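Side-chain contacts in sucrose 6(F)-phosphate phosphorylase (Thermoanaerobacterium thermosaccharolyticum DSM 571, PDB 6S9V), which is a phosphorylase of the alpha-amylase family, a carbohydrate-active enzyme built on a closed eight-stranded TIM barrel with an antiparallel C-terminal sheet: residues D28-G31 with T36-D39; K130-G135 with K218-S223; Y281-K286 with K482-T487. One frame throughout, in Å; residues are numbered along the deposited sequence.

Contact 1. Residues D28-G31 with T36-D39; sequences DSLG and TLND
Leu-30 and Gly-31 pass close to the start of helix 34-44, with Gly-31 CA 5.2 Å from Thr-36 CA and Leu-30 CA 5.5 Å from Leu-37 CA. Thr-36 and Leu-37 meet this loop in different ways, one by a hydroxyl and one by a methyl group.

The hydroxyl of Thr-36 lies against the peptide that joins Leu-30 to Gly-31. Its OG1 is 2.9 Å from Leu-30 O, within hydrogen-bonding range. The bond is not settled, because the single hydroxyl proton has another acceptor within reach. A chi1 of 71° sets OG1 between the backbone N and the carbonyl carbon of Thr-36, and this turns it to the loop. OG1 also sits 3.0 Å from Gly-31 C. The methyl CG2 of Thr-36, anti to the carbonyl carbon, lies 3.7 Å from Gly-31 O. Gly-31 has a positive phi of 101°, and without a side chain it lets OG1 come this near.

The loop follows the first barrel strand, 22-25, and leads into the first helix. The contact holds the loop of this first beta-alpha connection of the TIM barrel against the start of its helix. Asn-33, just before helix 34-44, accepts a hydrogen bond at OD1 from Thr-36 N.

The apolar half is made by two leucines whose side chains meet at a slant. Leu-30 CD1 touches Leu-37 CD1 at 3.8 Å. Leu-30 CB is also near that methyl, at 4.1 Å. Leu-37 has CG anti to the backbone N, chi1 172°, which carries CD1 to Leu-30. Both leucines are buried and also rest on Thr-25 of strand 22-25. Leu-30 further meets Leu-23 and Tyr-393, while Leu-37 reaches Met-87 of helix 81-88.

Contact 2. Residues K130-G135 with K218-S223; sequences KLWKDG and KKIGTS
Next to Ile-220, which packs on Trp-132, the carbonyl atom Lys-219 O is gripped by two donors of one residue. Thr-222 OG1 binds Lys-219 O at 2.8 Å, in the carbonyl plane and on a lone pair. Thr-222 N binds Lys-219 O at 3.1 Å and closes a type II turn, with Gly-221 at positive phi. This double hold fixes the turn that presents Ile-220.

Ile-220 extends its CG1 branch to segment 130-135. CG1 lies anti to the carbonyl carbon, chi1 -64°, and its CD1 comes 3.4 Å from Trp-132 CZ2. That methyl stands 3.2 Å above the indole plane, out toward the rim. Leu-131 CB is on the same side of the ring and 4.0 Å from Ile-220 CD1. Ile-220 CG1 also approaches the backbone at Leu-131 O, 3.4 Å away. Farther along, Leu-131 CD2 touches Lys-218 CB at 4.0 Å. The lysine then bends at chi2, 68°, and takes its ammonium elsewhere, to Tyr-215 O and Asp-181. Trp-132 NE1 bonds to Asp-141.

Segment 130-135 belongs to the long excursion between the third and fourth barrel strands, which is consistent with domain B of the alpha-amylase family. Segment 218-223 follows the fourth strand, 207-210. The contact thus joins this excursion to a barrel loop. Its two sides meet through apolar groups, and the polar ends nearby are satisfied by other residues, so the junction probably rests on shape and dispersion rather than on directional bonds.

Contact 3. Residues Y281-K286 with K482-T487; sequences YTLINK and KTYKTT. With SO4 (sulfate ion), chain G.
The phenol ring of Tyr-484 has Leu-283 O at its edge, in the plane of the ring, while Lys-286 NZ comes in obliquely near the hydroxyl end. The methyl Leu-283 CD2 touches Tyr-484 CE1 at 3.9 Å.

Tyr-484 OH gives a short hydrogen bond of 2.6 Å to Leu-283 O. The donor is tilted 33° from the carbonyl plane. With CG anti to its carbonyl carbon (chi1 -56°), the ring of Tyr-484 is directed so that its hydroxyl end comes to the helix.

Lys-286 follows the helix with positive phi, and its chain crosses the tyrosine at about a right angle. Its chain is extended until a bend at chi4, -64°. NZ binds Lys-482 O at 3.2 Å, from above the carbonyl plane, and Leu-481 O beyond the segment. A weak bond of 3.1 Å joins NZ to Tyr-484 OH. The ammonium thus ties two successive carbonyls and the phenol together.

Lys-482 turns the other way. Its NZ binds O4 of a sulfate, probably from the crystallisation liquor, at 3.0 Å, and Arg-460 holds the same ion. Thr-483 forms an ST turn to Lys-485 N.

Helix 275-285, which follows the sixth barrel strand, is thereby joined to the turn that leads into strand 485-491 of the C-terminal antiparallel sheet. Helix 372-384 packs beside both, with Ala-378 against Leu-283 and Ala-374 against Tyr-484.

The three contacts lie far apart, with centres 33 to 50 Å from one another, and they share no element. All are partly buried. Contact 1 is nearest the chain centre and stays within the first beta-alpha unit of the barrel, where two buried leucines and a hydroxyl meet. Contact 2 is the most peripheral, about 29 Å from the chain centre, and on the opposite side of it from both others. It joins two loops distant in sequence, mainly by apolar packing. Contact 3 links the barrel to the C-terminal sheet across 195 intervening residues, and polar bonds dominate there.

Contact 1. Residues D28-G31 with T36-D39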
loop_
_atom_site.group_PDB
_atom_site.type_symbol
_atom_site.label_atom_id
_atom_site.label_comp_id
_atom_site.label_asym_id
_atom_site.label_seq_id
_atom_site.Cartn_x
_atom_site.Cartn_y
_atom_site.Cartn_z
ATOM N N ASP A 28 -13.024 -9.482 0.957
ATOM C CA ASP A 28 -13.531 -10.789 1.336
ATOM C C ASP A 28 -12.729 -11.460 2.443
ATOM O O ASP A 28 -13.086 -12.570 2.853
ATOM C CB ASP A 28 -13.572 -11.711 0.107
ATOM C CG ASP A 28 -12.225 -11.807 -0.607
ATOM O OD1 ASP A 28 -11.442 -10.833 -0.566
ATOM O OD2 ASP A 28 -11.947 -12.864 -1.209
ATOM N N SER A 29 -11.678 -10.820 2.956
ATOM C CA SER A 29 -10.773 -11.489 3.881
ATOM C C SER A 29 -11.206 -11.412 5.341
ATOM O O SER A 29 -10.580 -12.066 6.186
ATOM C CB SER A 29 -9.357 -10.921 3.740
ATOM O OG SER A 29 -9.324 -9.524 4.014
ATOM N N LEU A 30 -12.256 -10.661 5.662
ATOM C CA LEU A 30 -12.834 -10.644 7.006
ATOM C C LEU A 30 -14.297 -11.101 6.905
ATOM O O LEU A 30 -15.234 -10.299 6.947
ATOM C CB LEU A 30 -12.693 -9.232 7.641
ATOM C CG LEU A 30 -11.249 -8.858 8.008
ATOM C CD1 LEU A 30 -11.128 -7.397 8.414
ATOM C CD2 LEU A 30 -10.712 -9.765 9.111
ATOM N N GLY A 31 -14.487 -12.416 6.783
ATOM C CA GLY A 31 -15.810 -13.004 6.783
ATOM C C GLY A 31 -16.370 -13.372 5.427
ATOM O O GLY A 31 -17.367 -14.103 5.371
ATOM N N THR A 36 -20.227 -8.912 5.727
ATOM C CA THR A 36 -19.573 -9.443 6.920
ATOM C C THR A 36 -18.458 -8.515 7.403
ATOM O O THR A 36 -18.223 -8.406 8.611
ATOM C CB THR A 36 -19.021 -10.851 6.666
ATOM O OG1 THR A 36 -17.890 -10.789 5.780
ATOM C CG2 THR A 36 -20.096 -11.768 6.067
ATOM N N LEU A 37 -17.762 -7.838 6.484
ATOM C CA LEU A 37 -16.780 -6.838 6.900
ATOM C C LEU A 37 -17.448 -5.740 7.724
ATOM O O LEU A 37 -16.958 -5.359 8.795
ATOM C CB LEU A 37 -16.067 -6.259 5.676
ATOM C CG LEU A 37 -15.140 -5.068 5.928
ATOM C CD1 LEU A 37 -14.077 -5.414 6.961
ATOM C CD2 LEU A 37 -14.478 -4.600 4.637
ATOM N N ASN A 38 -18.571 -5.213 7.233
ATOM C CA ASN A 38 -19.305 -4.200 7.984
ATOM C C ASN A 38 -19.780 -4.745 9.331
ATOM O O ASN A 38 -19.735 -4.036 10.345
ATOM C CB ASN A 38 -20.505 -3.701 7.167
ATOM C CG ASN A 38 -20.149 -2.547 6.232
ATOM O OD1 ASN A 38 -19.326 -1.693 6.562
ATOM N ND2 ASN A 38 -20.791 -2.509 5.061
ATOM N N ASP A 39 -20.255 -5.995 9.356
ATOM C CA ASP A 39 -20.686 -6.600 10.613
ATOM C C ASP A 39 -19.525 -6.722 11.594
ATOM O O ASP A 39 -19.684 -6.452 12.790
ATOM C CB ASP A 39 -21.315 -7.978 10.368
ATOM C CG ASP A 39 -22.644 -7.902 9.629
ATOM O OD1 ASP A 39 -23.235 -6.807 9.555
ATOM O OD2 ASP A 39 -23.111 -8.953 9.136
#

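Contact 2. Residues K130-G135 with K218-S223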
loop_
_atom_site.group_PDB
_atom_site.type_symbol
_atom_site.label_atom_id
_atom_site.label_comp_id
_atom_site.label_asym_id
_atom_site.label_seq_id
_atom_site.Cartn_x
_atom_site.Cartn_y
_atom_site.Cartn_z
ATOM N N LYS A 130 3.028 2.976 -31.000
ATOM C CA LYS A 130 3.204 4.224 -30.268
ATOM C C LYS A 130 4.607 4.377 -29.693
ATOM O O LYS A 130 4.978 5.488 -29.297
ATOM C CB LYS A 130 2.171 4.331 -29.141
ATOM C CG LYS A 130 0.729 4.467 -29.630
ATOM C CD LYS A 130 -0.254 4.515 -28.466
ATOM C CE LYS A 130 -1.658 4.899 -28.912
ATOM N NZ LYS A 130 -2.643 4.913 -27.770
ATOM N N LEU A 131 5.394 3.300 -29.650
ATOM C CA LEU A 131 6.756 3.337 -29.127
ATOM C C LEU A 131 7.814 3.145 -30.200
ATOM O O LEU A 131 8.920 3.667 -30.056
ATOM C CB LEU A 131 6.933 2.261 -28.052
ATOM C CG LEU A 131 6.074 2.493 -26.803
ATOM C CD1 LEU A 131 6.058 1.247 -25.925
ATOM C CD2 LEU A 131 6.563 3.708 -26.021
ATOM N N TRP A 132 7.509 2.393 -31.254
ATOM C CA TRP A 132 8.441 2.111 -32.338
ATOM C C TRP A 132 7.701 2.365 -33.642
ATOM O O TRP A 132 6.520 2.026 -33.766
ATOM C CB TRP A 132 8.963 0.677 -32.264
ATOM C CG TRP A 132 9.858 0.441 -31.084
ATOM C CD1 TRP A 132 11.119 0.936 -30.895
ATOM C CD2 TRP A 132 9.547 -0.324 -29.912
ATOM N NE1 TRP A 132 11.615 0.513 -29.685
ATOM C CE2 TRP A 132 10.670 -0.261 -29.062
ATOM C CE3 TRP A 132 8.432 -1.062 -29.504
ATOM C CZ2 TRP A 132 10.710 -0.908 -27.833
ATOM C CZ3 TRP A 132 8.471 -1.699 -28.283
ATOM C CH2 TRP A 132 9.602 -1.619 -27.460
ATOM N N LYS A 133 8.405 2.941 -34.622
ATOM C CA LYS A 133 7.762 3.324 -35.876
ATOM C C LYS A 133 6.954 2.183 -36.483
ATOM O O LYS A 133 5.822 2.388 -36.937
ATOM C CB LYS A 133 8.801 3.818 -36.887
ATOM C CG LYS A 133 8.185 4.160 -38.244
ATOM C CD LYS A 133 9.204 4.661 -39.253
ATOM C CE LYS A 133 8.510 5.196 -40.502
ATOM N NZ LYS A 133 7.797 4.147 -41.278
ATOM N N ASP A 134 7.518 0.977 -36.510
ATOM C CA ASP A 134 6.877 -0.162 -37.153
ATOM C C ASP A 134 6.228 -1.131 -36.173
ATOM O O ASP A 134 5.858 -2.239 -36.574
ATOM C CB ASP A 134 7.901 -0.907 -38.014
ATOM C CG ASP A 134 9.177 -1.225 -37.256
ATOM O OD1 ASP A 134 9.249 -0.907 -36.048
ATOM O OD2 ASP A 134 10.105 -1.792 -37.870
ATOM N N GLY A 135 6.076 -0.745 -34.910
ATOM C CA GLY A 135 5.472 -1.626 -33.935
ATOM C C GLY A 135 6.276 -2.863 -33.619
ATOM O O GLY A 135 5.743 -3.807 -33.032
ATOM N N LYS A 218 5.745 5.546 -20.440
ATOM C CA LYS A 218 6.673 4.741 -21.221
ATOM C C LYS A 218 7.438 5.669 -22.153
ATOM O O LYS A 218 6.835 6.506 -22.834
ATOM C CB LYS A 218 5.947 3.669 -22.027
ATOM C CG LYS A 218 5.456 2.475 -21.206
ATOM C CD LYS A 218 4.338 2.872 -20.257
ATOM C CE LYS A 218 3.651 1.650 -19.692
ATOM N NZ LYS A 218 2.646 1.999 -18.666
ATOM N N LYS A 219 8.759 5.538 -22.163
ATOM C CA LYS A 219 9.587 6.326 -23.071
ATOM C C LYS A 219 10.777 5.478 -23.482
ATOM O O LYS A 219 11.552 5.046 -22.622
ATOM C CB LYS A 219 10.055 7.627 -22.410
ATOM C CG LYS A 219 10.849 8.554 -23.332
ATOM C CD LYS A 219 11.435 9.739 -22.570
ATOM C CE LYS A 219 10.425 10.869 -22.416
ATOM N NZ LYS A 219 11.070 12.155 -22.019
ATOM N N ILE A 220 10.934 5.259 -24.790
ATOM C CA ILE A 220 12.048 4.457 -25.275
ATOM C C ILE A 220 13.352 5.139 -24.890
ATOM O O ILE A 220 13.494 6.364 -25.000
ATOM C CB ILE A 220 11.959 4.255 -26.795
ATOM C CG1 ILE A 220 10.703 3.460 -27.162
ATOM C CG2 ILE A 220 13.202 3.539 -27.314
ATOM C CD1 ILE A 220 10.551 2.153 -26.414
ATOM N N GLY A 221 14.316 4.343 -24.439
ATOM C CA GLY A 221 15.578 4.858 -23.962
ATOM C C GLY A 221 15.648 5.077 -22.469
ATOM O O GLY A 221 16.750 5.301 -21.943
ATOM N N THR A 222 14.521 5.005 -21.765
ATOM C CA THR A 222 14.481 5.142 -20.318
ATOM C C THR A 222 14.114 3.803 -19.689
ATOM O O THR A 222 13.762 2.838 -20.381
ATOM C CB THR A 222 13.462 6.200 -19.880
ATOM O OG1 THR A 222 12.136 5.656 -19.973
ATOM C CG2 THR A 222 13.541 7.436 -20.748
ATOM N N SER A 223 14.162 3.767 -18.354
ATOM C CA SER A 223 13.720 2.589 -17.616
ATOM C C SER A 223 12.216 2.389 -17.701
ATOM O O SER A 223 11.724 1.305 -17.375
ATOM C CB SER A 223 14.116 2.708 -16.142
ATOM O OG SER A 223 13.425 3.784 -15.535
#

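Contact 3. Residues Y281-K286 with K482-T487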
loop_
_atom_site.group_PDB
_atom_site.type_symbol
_atom_site.label_atom_id
_atom_site.label_comp_id
_atom_site.label_asym_id
_atom_site.label_seq_id
_atom_site.Cartn_x
_atom_site.Cartn_y
_atom_site.Cartn_z
ATOM N N TYR A 281 14.562 -4.034 11.719
ATOM C CA TYR A 281 15.971 -3.950 12.088
ATOM C C TYR A 281 16.138 -3.440 13.511
ATOM O O TYR A 281 16.973 -3.953 14.272
ATOM C CB TYR A 281 16.707 -3.042 11.098
ATOM C CG TYR A 281 18.148 -2.788 11.467
ATOM C CD1 TYR A 281 18.496 -1.752 12.330
ATOM C CD2 TYR A 281 19.161 -3.588 10.963
ATOM C CE1 TYR A 281 19.819 -1.524 12.681
ATOM C CE2 TYR A 281 20.491 -3.362 11.303
ATOM C CZ TYR A 281 20.810 -2.333 12.163
ATOM O OH TYR A 281 22.129 -2.121 12.501
ATOM N N THR A 282 15.357 -2.422 13.884
ATOM C CA THR A 282 15.434 -1.852 15.222
ATOM C C THR A 282 15.228 -2.919 16.289
ATOM O O THR A 282 15.978 -2.992 17.272
ATOM C CB THR A 282 14.371 -0.756 15.373
ATOM O OG1 THR A 282 14.599 0.293 14.416
ATOM C CG2 THR A 282 14.382 -0.199 16.767
ATOM N N LEU A 283 14.197 -3.746 16.116
ATOM C CA LEU A 283 13.828 -4.731 17.124
ATOM C C LEU A 283 14.738 -5.950 17.086
ATOM O O LEU A 283 15.109 -6.478 18.143
ATOM C CB LEU A 283 12.369 -5.132 16.924
ATOM C CG LEU A 283 11.410 -3.949 17.051
ATOM C CD1 LEU A 283 10.030 -4.311 16.530
ATOM C CD2 LEU A 283 11.329 -3.493 18.497
ATOM N N ILE A 284 15.123 -6.405 15.893
ATOM C CA ILE A 284 16.001 -7.569 15.796
ATOM C C ILE A 284 17.369 -7.267 16.399
ATOM O O ILE A 284 17.963 -8.111 17.082
ATOM C CB ILE A 284 16.128 -8.032 14.332
ATOM C CG1 ILE A 284 14.835 -8.713 13.876
ATOM C CG2 ILE A 284 17.333 -8.965 14.167
ATOM C CD1 ILE A 284 14.762 -8.963 12.383
ATOM N N ASN A 285 17.892 -6.064 16.159
ATOM C CA ASN A 285 19.240 -5.700 16.582
ATOM C C ASN A 285 19.283 -4.875 17.863
ATOM O O ASN A 285 20.375 -4.554 18.338
ATOM C CB ASN A 285 19.935 -4.939 15.450
ATOM C CG ASN A 285 20.109 -5.784 14.211
ATOM O OD1 ASN A 285 19.658 -5.425 13.126
ATOM N ND2 ASN A 285 20.771 -6.914 14.365
ATOM N N LYS A 286 18.135 -4.547 18.443
ATOM C CA LYS A 286 18.074 -3.814 19.703
ATOM C C LYS A 286 18.868 -2.516 19.618
ATOM O O LYS A 286 19.633 -2.167 20.522
ATOM C CB LYS A 286 18.578 -4.668 20.865
ATOM C CG LYS A 286 17.800 -5.939 21.078
ATOM C CD LYS A 286 18.304 -6.675 22.307
ATOM C CE LYS A 286 17.618 -8.024 22.468
ATOM N NZ LYS A 286 16.151 -7.896 22.713
ATOM N N LYS A 482 15.975 -4.171 25.252
ATOM C CA LYS A 482 16.484 -5.403 25.841
ATOM C C LYS A 482 15.349 -6.382 26.124
ATOM O O LYS A 482 15.480 -7.586 25.874
ATOM C CB LYS A 482 17.265 -5.080 27.118
ATOM C CG LYS A 482 18.570 -4.325 26.860
ATOM C CD LYS A 482 19.409 -4.122 28.123
ATOM C CE LYS A 482 18.903 -2.967 28.983
ATOM N NZ LYS A 482 19.779 -2.736 30.181
ATOM N N THR A 483 14.224 -5.879 26.636
ATOM C CA THR A 483 13.087 -6.696 27.029
ATOM C C THR A 483 11.859 -6.486 26.157
ATOM O O THR A 483 10.899 -7.259 26.275
ATOM C CB THR A 483 12.701 -6.383 28.481
ATOM O OG1 THR A 483 12.215 -5.031 28.548
ATOM C CG2 THR A 483 13.903 -6.521 29.384
ATOM N N TYR A 484 11.860 -5.470 25.294
ATOM C CA TYR A 484 10.704 -5.019 24.527
ATOM C C TYR A 484 9.566 -4.540 25.420
ATOM O O TYR A 484 8.442 -4.352 24.936
ATOM C CB TYR A 484 10.205 -6.101 23.563
ATOM C CG TYR A 484 11.297 -6.557 22.633
ATOM C CD1 TYR A 484 11.882 -5.676 21.725
ATOM C CD2 TYR A 484 11.778 -7.854 22.689
ATOM C CE1 TYR A 484 12.912 -6.095 20.889
ATOM C CE2 TYR A 484 12.788 -8.277 21.856
ATOM C CZ TYR A 484 13.357 -7.400 20.966
ATOM O OH TYR A 484 14.377 -7.855 20.163
ATOM N N LYS A 485 9.838 -4.291 26.695
ATOM C CA LYS A 485 8.840 -3.678 27.556
ATOM C C LYS A 485 8.507 -2.288 27.031
ATOM O O LYS A 485 9.401 -1.464 26.811
ATOM C CB LYS A 485 9.343 -3.595 28.992
ATOM C CG LYS A 485 8.272 -3.166 29.987
ATOM C CD LYS A 485 8.833 -3.096 31.389
ATOM C CE LYS A 485 7.740 -2.940 32.423
ATOM N NZ LYS A 485 8.321 -2.719 33.775
ATOM N N THR A 486 7.220 -2.032 26.834
ATOM C CA THR A 486 6.732 -0.821 26.188
ATOM C C THR A 486 5.795 -0.121 27.156
ATOM O O THR A 486 4.770 -0.688 27.551
ATOM C CB THR A 486 6.012 -1.159 24.879
ATOM O OG1 THR A 486 6.921 -1.814 23.986
ATOM C CG2 THR A 486 5.473 0.091 24.221
ATOM N N THR A 487 6.151 1.102 27.545
ATOM C CA THR A 487 5.362 1.882 28.483
ATOM C C THR A 487 5.049 3.235 27.863
ATOM O O THR A 487 5.894 3.828 27.183
ATOM C CB THR A 487 6.111 2.077 29.810
ATOM O OG1 THR A 487 6.450 0.797 30.369
ATOM C CG2 THR A 487 5.247 2.836 30.798
HETATM S S SO4 G . 22.475 0.194 28.777
HETATM O O1 SO4 G . 23.219 0.476 27.553
HETATM O O2 SO4 G . 23.391 -0.248 29.825
HETATM O O3 SO4 G . 21.784 1.409 29.203
HETATM O O4 SO4 G . 21.497 -0.862 28.529
#